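Local coordinates for protein farnesyl pyrophosphate synthetase (Staphylococcus aureus, PDB 5H9D) that probably builds heptaprenyl diphosphate, a seven-unit isoprenoid chain, by magnesium-dependent head-to-tail condensation of isopentenyl diphosphate units onto an allylic diphosphate primer, at residues A[173-176]-A[177-181]; A[232-235]-A[236-240]; A[205-208]-A[209-213]. All blocks are in the same frame, centred on the assembly; numbering follows the deposited sequence.

Contact 1. Residues A[173-176]-A[177-181]; sequences IQIS and TEVGA
T177 N gives its hydrogen to I173 O, E178 N to Q174 O at 2.9 Å, and V179 N to I175 O, three successive helical bonds that run from 173-176 into 177-181. The next in the ladder, G180 N to S176 O, is stretched to 3.4 Å and weak.

Two hydroxyls sit close to carbonyls of the preceding turn. With chi1 at 46°, T177 has OG1 set between its own backbone N and carbonyl carbon. T177 OG1 has its main bond to L194 O of helix 188-215; Q174 O and I173 O also lie near, at 3.0 and 3.1 Å from OG1, and the one proton cannot serve all three fully. S176 OG is tied back within its own helix, to L172 O.

The apolar part is one pair a turn apart. I175 and V179 lie side by side and point the same way, their CG2 methyls 3.6 Å apart. I175 also packs on L132 and S136, and V179 on I133, all of helix 127-150.

On another face, Q174 and E178 extend in long, nearly straight chains, with Q174 NE2 4.3 Å from E178 OE1. The carboxylate has a weak, long ion pair with K195, and Q174 packs on K195 and H199.

Helix 158-183 is thus touched on several faces, by helices 127-150 and 188-215 and, against S176, by helices 43-51 and 62-85. A helix packed among others in this way belongs to the all-alpha bundle of the trans-prenyl synthases.

Contact 2. Residues A[232-235]-A[236-240]; sequences GHIT and LPILL
The carbonyl oxygen of T235 receives the backbone N-H of L239 at 3.1 Å (T235 O to L239 N). I238 N is also close to that oxygen, at 2.8 Å from T235 O. P237 N comes near it as well, but this nitrogen, a tertiary amide closed into the ring, has no hydrogen to give.

T235 sits at the N-cap of helix 236-243, yet its side chain makes no capping bond. Its hydroxyl, set between the backbone N and the carbonyl carbon (chi1 66°), instead meets the proline ring at its CD: T235 OG1 is 3.3 Å from P237 CD, and the two side chains pass at a slant. Proline suits this first turn of a helix, where a backbone N-H has no preceding turn to bond to. This is the point where the loop after helix 227-230 turns into helix 236-243 of the all-alpha prenyl synthase fold.

Apolar contacts fasten the loop to the first turn. The CG2 methyl of I234, anti to its own backbone nitrogen, reaches both I238 and L239: it is 4.1 Å from I238 CG2 and also 4.1 Å from L239 CD2. I234 and L239 cross at about a right angle; CD2 of the leucine meets this methyl, and its other branch, CD1, lies 3.8 Å from I234 O. That oxygen accepts a hydrogen bond from R164 NH2. L229 packs against both I234 and I238, whereas L239 rests on I158 and Y161 of helix 158-183.

Contact 3. Residues A[205-208]-A[209-213]; sequences FQII and DDVLD
Q206 and D210, one turn apart, meet on a slant, their amide and carboxylate planes 38° apart. Because the glutamine chain bends at chi2 (55°), its amide folds forward along the helix and NE2 comes 3.1 Å from D210 OD1. The N-H...O angle of 135° makes this a weak bond. Each group has a firmer partner elsewhere: Q206 OE1 bonds to T169 OG1 and D210 OD2 to Y161 OH, both on helix 158-183, which helps to fix the rotation of amide and carboxylate alike.

Against D209 the same amide is turned differently. The two side chains cross at about a right angle, and NE2 of Q206 lies 3.5 Å from D209 CB, beside the methylene and not the carboxylate. D209 OD1 has a long, weak ion pair with R317.

The sequence D209-D210-V211-L212-D213 is the second aspartate-rich motif, DDxxD, of the prenyl synthases. In relatives it helps bind magnesium and the allylic diphosphate, and it probably does so here. D213 OD1 is held by D228 N.

The aliphatic side chains are aligned more simply. I208 and L212 lie side by side and point the same way, with I208 CG2 4.0 Å from L212 CD1, while I207 CG2 and V211 CG2 are looser at 4.4 Å. Helix 276-296 packs on I207 through V283, on I208 through S284 and on V211 through A280. Beneath the side chains, D210 N reaches Q206 O at 3.2 Å, and L212 N reaches I208 O at 2.8 Å.

Contacts 2 and 3 are direct neighbours, with centres 11 Å apart. T235 CB lies 3.4 Å from D210 OD2, and L236 CD2 is 3.9 Å from I207 CG2, so the N-cap and first turn of helix 236-243 pack against D210 of the aspartate-rich motif and I207 just before it. Contact 1 sits on the other side of the chain's centre. Its centre is 28 Å from that of contact 2 and 22 Å from that of contact 3, although the nearest atoms of contacts 1 and 3 come within about 5 Å. Helix 158-183 bridges them: it carries contact 1 and supplies Y161 and T169 to contact 3. A bound phosphate, probably from crystallisation, lies about 5 Å from the side chain of F205 in contact 3.

Contact 1. Residues A[173-176]-A[177-181]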
# COMPACT_ATOMS: atom_id res chain seq x y z
N ILE A 173 -4.99 5.26 -9.40
CA ILE A 173 -5.13 5.26 -10.85
C ILE A 173 -4.89 6.71 -11.24
O ILE A 173 -4.29 7.03 -12.28
CB ILE A 173 -6.52 4.82 -11.26
CG1 ILE A 173 -6.85 3.47 -10.63
CG2 ILE A 173 -6.59 4.71 -12.75
CD1 ILE A 173 -6.08 2.29 -11.21
N GLN A 174 -5.34 7.59 -10.37
CA GLN A 174 -5.18 9.03 -10.52
C GLN A 174 -3.69 9.37 -10.49
O GLN A 174 -3.21 10.17 -11.30
CB GLN A 174 -5.87 9.69 -9.36
CG GLN A 174 -6.08 11.15 -9.49
CD GLN A 174 -6.75 11.65 -8.27
OE1 GLN A 174 -7.72 11.06 -7.80
NE2 GLN A 174 -6.25 12.74 -7.74
N ILE A 175 -2.96 8.79 -9.54
CA ILE A 175 -1.50 8.99 -9.43
C ILE A 175 -0.77 8.41 -10.66
O ILE A 175 0.21 8.98 -11.13
CB ILE A 175 -0.95 8.31 -8.18
CG1 ILE A 175 -1.43 9.09 -6.97
CG2 ILE A 175 0.55 8.18 -8.23
CD1 ILE A 175 -1.28 8.30 -5.71
N SER A 176 -1.28 7.30 -11.19
CA SER A 176 -0.66 6.68 -12.35
C SER A 176 -0.77 7.57 -13.57
O SER A 176 0.14 7.62 -14.40
CB SER A 176 -1.30 5.33 -12.66
OG SER A 176 -1.36 4.52 -11.51
N THR A 177 -1.90 8.25 -13.72
CA THR A 177 -2.05 9.10 -14.89
C THR A 177 -1.38 10.47 -14.70
O THR A 177 -0.83 11.01 -15.66
CB THR A 177 -3.51 9.30 -15.25
OG1 THR A 177 -4.25 9.59 -14.05
CG2 THR A 177 -4.06 8.07 -15.93
N GLU A 178 -1.41 11.00 -13.47
CA GLU A 178 -0.83 12.31 -13.16
C GLU A 178 0.69 12.34 -13.26
O GLU A 178 1.27 13.15 -14.01
CB GLU A 178 -1.22 12.74 -11.75
CG GLU A 178 -1.20 14.24 -11.53
CD GLU A 178 -1.57 14.63 -10.10
OE1 GLU A 178 -2.48 13.99 -9.50
OE2 GLU A 178 -0.95 15.59 -9.58
N VAL A 179 1.31 11.45 -12.48
CA VAL A 179 2.75 11.28 -12.43
C VAL A 179 3.29 10.88 -13.81
O VAL A 179 4.32 11.37 -14.28
CB VAL A 179 3.11 10.17 -11.42
CG1 VAL A 179 4.60 9.91 -11.42
CG2 VAL A 179 2.60 10.54 -10.02
N GLY A 180 2.58 10.00 -14.48
CA GLY A 180 3.04 9.57 -15.78
C GLY A 180 3.22 10.73 -16.74
O GLY A 180 4.10 10.71 -17.61
N ALA A 181 2.38 11.75 -16.60
CA ALA A 181 2.46 12.91 -17.46
C ALA A 181 3.57 13.83 -16.93
O ALA A 181 4.33 14.40 -17.71
CB ALA A 181 1.13 13.63 -17.49

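Contact 2. Residues A[232-235]-A[236-240]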
# COMPACT_ATOMS: atom_id res chain seq x y z
N GLY A 232 -19.38 -8.00 5.13
CA GLY A 232 -19.95 -6.77 5.62
C GLY A 232 -19.83 -5.51 4.78
O GLY A 232 -20.38 -4.49 5.19
N HIS A 233 -19.12 -5.55 3.65
CA HIS A 233 -18.94 -4.39 2.76
C HIS A 233 -20.21 -4.04 2.00
O HIS A 233 -20.62 -4.76 1.09
CB HIS A 233 -17.86 -4.67 1.73
CG HIS A 233 -16.55 -5.03 2.34
ND1 HIS A 233 -15.77 -4.12 3.03
CD2 HIS A 233 -15.89 -6.21 2.39
CE1 HIS A 233 -14.69 -4.73 3.48
NE2 HIS A 233 -14.74 -6.00 3.11
N ILE A 234 -20.82 -2.93 2.40
CA ILE A 234 -22.05 -2.43 1.79
C ILE A 234 -21.68 -1.54 0.60
O ILE A 234 -21.41 -0.36 0.77
CB ILE A 234 -22.82 -1.62 2.80
CG1 ILE A 234 -22.89 -2.40 4.12
CG2 ILE A 234 -24.18 -1.30 2.28
CD1 ILE A 234 -23.48 -3.77 4.01
N THR A 235 -21.70 -2.11 -0.60
CA THR A 235 -21.30 -1.41 -1.80
C THR A 235 -22.45 -0.79 -2.58
O THR A 235 -23.61 -1.06 -2.29
CB THR A 235 -20.48 -2.37 -2.67
OG1 THR A 235 -21.32 -3.44 -3.12
CG2 THR A 235 -19.33 -2.98 -1.84
N LEU A 236 -22.12 0.03 -3.58
CA LEU A 236 -23.13 0.74 -4.35
C LEU A 236 -24.42 -0.03 -4.67
O LEU A 236 -25.52 0.45 -4.39
CB LEU A 236 -22.51 1.33 -5.63
CG LEU A 236 -23.41 2.33 -6.37
CD1 LEU A 236 -23.78 3.41 -5.39
CD2 LEU A 236 -22.76 2.94 -7.59
N PRO A 237 -24.31 -1.23 -5.27
CA PRO A 237 -25.56 -1.95 -5.57
C PRO A 237 -26.47 -2.02 -4.34
O PRO A 237 -27.65 -1.66 -4.39
CB PRO A 237 -25.07 -3.34 -5.96
CG PRO A 237 -23.70 -3.06 -6.49
CD PRO A 237 -23.14 -2.07 -5.54
N ILE A 238 -25.89 -2.46 -3.22
CA ILE A 238 -26.62 -2.61 -1.98
C ILE A 238 -27.14 -1.32 -1.35
O ILE A 238 -28.12 -1.36 -0.62
CB ILE A 238 -25.79 -3.39 -0.96
CG1 ILE A 238 -25.21 -4.64 -1.66
CG2 ILE A 238 -26.67 -3.83 0.19
CD1 ILE A 238 -24.42 -5.56 -0.77
N LEU A 239 -26.51 -0.19 -1.63
CA LEU A 239 -26.95 1.10 -1.09
C LEU A 239 -28.17 1.56 -1.88
O LEU A 239 -29.07 2.20 -1.33
CB LEU A 239 -25.84 2.14 -1.21
CG LEU A 239 -24.69 1.92 -0.22
CD1 LEU A 239 -23.39 2.56 -0.70
CD2 LEU A 239 -25.11 2.49 1.11
N LEU A 240 -28.17 1.24 -3.17
CA LEU A 240 -29.24 1.62 -4.06
C LEU A 240 -30.51 0.85 -3.76
O LEU A 240 -31.58 1.43 -3.66
CB LEU A 240 -28.83 1.40 -5.52
CG LEU A 240 -27.67 2.29 -5.97
CD1 LEU A 240 -27.40 2.09 -7.43
CD2 LEU A 240 -28.01 3.74 -5.72

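Contact 3. Residues A[205-208]-A[209-213]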
# COMPACT_ATOMS: atom_id res chain seq x y z
N PHE A 205 -13.93 1.92 -12.39
CA PHE A 205 -13.24 0.67 -12.20
C PHE A 205 -13.85 -0.08 -11.02
O PHE A 205 -14.40 -1.17 -11.18
CB PHE A 205 -11.76 0.97 -11.94
CG PHE A 205 -10.87 -0.26 -11.89
CD1 PHE A 205 -10.82 -1.15 -12.96
CD2 PHE A 205 -10.05 -0.50 -10.80
CE1 PHE A 205 -9.96 -2.24 -12.94
CE2 PHE A 205 -9.19 -1.58 -10.78
CZ PHE A 205 -9.14 -2.45 -11.84
N GLN A 206 -13.73 0.52 -9.84
CA GLN A 206 -14.23 -0.05 -8.59
C GLN A 206 -15.74 -0.31 -8.59
O GLN A 206 -16.19 -1.33 -8.08
CB GLN A 206 -13.88 0.87 -7.40
CG GLN A 206 -14.18 0.27 -6.02
CD GLN A 206 -13.49 -1.10 -5.82
OE1 GLN A 206 -12.25 -1.18 -5.78
NE2 GLN A 206 -14.29 -2.17 -5.71
N ILE A 207 -16.51 0.61 -9.15
CA ILE A 207 -17.94 0.39 -9.16
C ILE A 207 -18.23 -0.90 -9.91
O ILE A 207 -19.11 -1.67 -9.55
CB ILE A 207 -18.69 1.58 -9.77
CG1 ILE A 207 -18.54 2.80 -8.87
CG2 ILE A 207 -20.15 1.21 -9.94
CD1 ILE A 207 -19.25 4.04 -9.34
N ILE A 208 -17.44 -1.15 -10.95
CA ILE A 208 -17.64 -2.37 -11.72
C ILE A 208 -17.33 -3.60 -10.89
O ILE A 208 -18.11 -4.55 -10.91
CB ILE A 208 -16.84 -2.32 -13.03
CG1 ILE A 208 -17.65 -1.52 -14.05
CG2 ILE A 208 -16.54 -3.72 -13.56
CD1 ILE A 208 -16.80 -0.81 -15.09
N ASP A 209 -16.23 -3.61 -10.16
CA ASP A 209 -15.92 -4.74 -9.28
C ASP A 209 -17.14 -5.09 -8.40
O ASP A 209 -17.55 -6.24 -8.31
CB ASP A 209 -14.77 -4.40 -8.32
CG ASP A 209 -13.40 -4.62 -8.92
OD1 ASP A 209 -13.12 -4.10 -10.02
OD2 ASP A 209 -12.60 -5.30 -8.25
N ASP A 210 -17.70 -4.08 -7.74
CA ASP A 210 -18.81 -4.28 -6.84
C ASP A 210 -20.02 -4.83 -7.52
O ASP A 210 -20.79 -5.57 -6.93
CB ASP A 210 -19.17 -2.98 -6.11
CG ASP A 210 -18.03 -2.48 -5.25
OD1 ASP A 210 -17.07 -3.26 -4.97
OD2 ASP A 210 -18.10 -1.29 -4.84
N VAL A 211 -20.21 -4.46 -8.76
CA VAL A 211 -21.36 -5.00 -9.45
C VAL A 211 -21.04 -6.46 -9.77
O VAL A 211 -21.87 -7.33 -9.54
CB VAL A 211 -21.67 -4.22 -10.74
CG1 VAL A 211 -22.85 -4.86 -11.45
CG2 VAL A 211 -22.00 -2.79 -10.41
N LEU A 212 -19.82 -6.73 -10.25
CA LEU A 212 -19.43 -8.09 -10.60
C LEU A 212 -19.32 -9.05 -9.43
O LEU A 212 -18.96 -10.21 -9.59
CB LEU A 212 -18.11 -8.09 -11.35
CG LEU A 212 -17.98 -7.49 -12.75
CD1 LEU A 212 -16.54 -7.68 -13.23
CD2 LEU A 212 -18.96 -8.13 -13.69
N ASP A 213 -19.62 -8.58 -8.23
CA ASP A 213 -19.50 -9.46 -7.09
C ASP A 213 -20.84 -10.17 -6.90
O ASP A 213 -20.93 -11.14 -6.16
CB ASP A 213 -19.12 -8.65 -5.85
CG ASP A 213 -18.24 -9.45 -4.89
OD1 ASP A 213 -18.80 -10.20 -4.05
OD2 ASP A 213 -16.99 -9.33 -4.99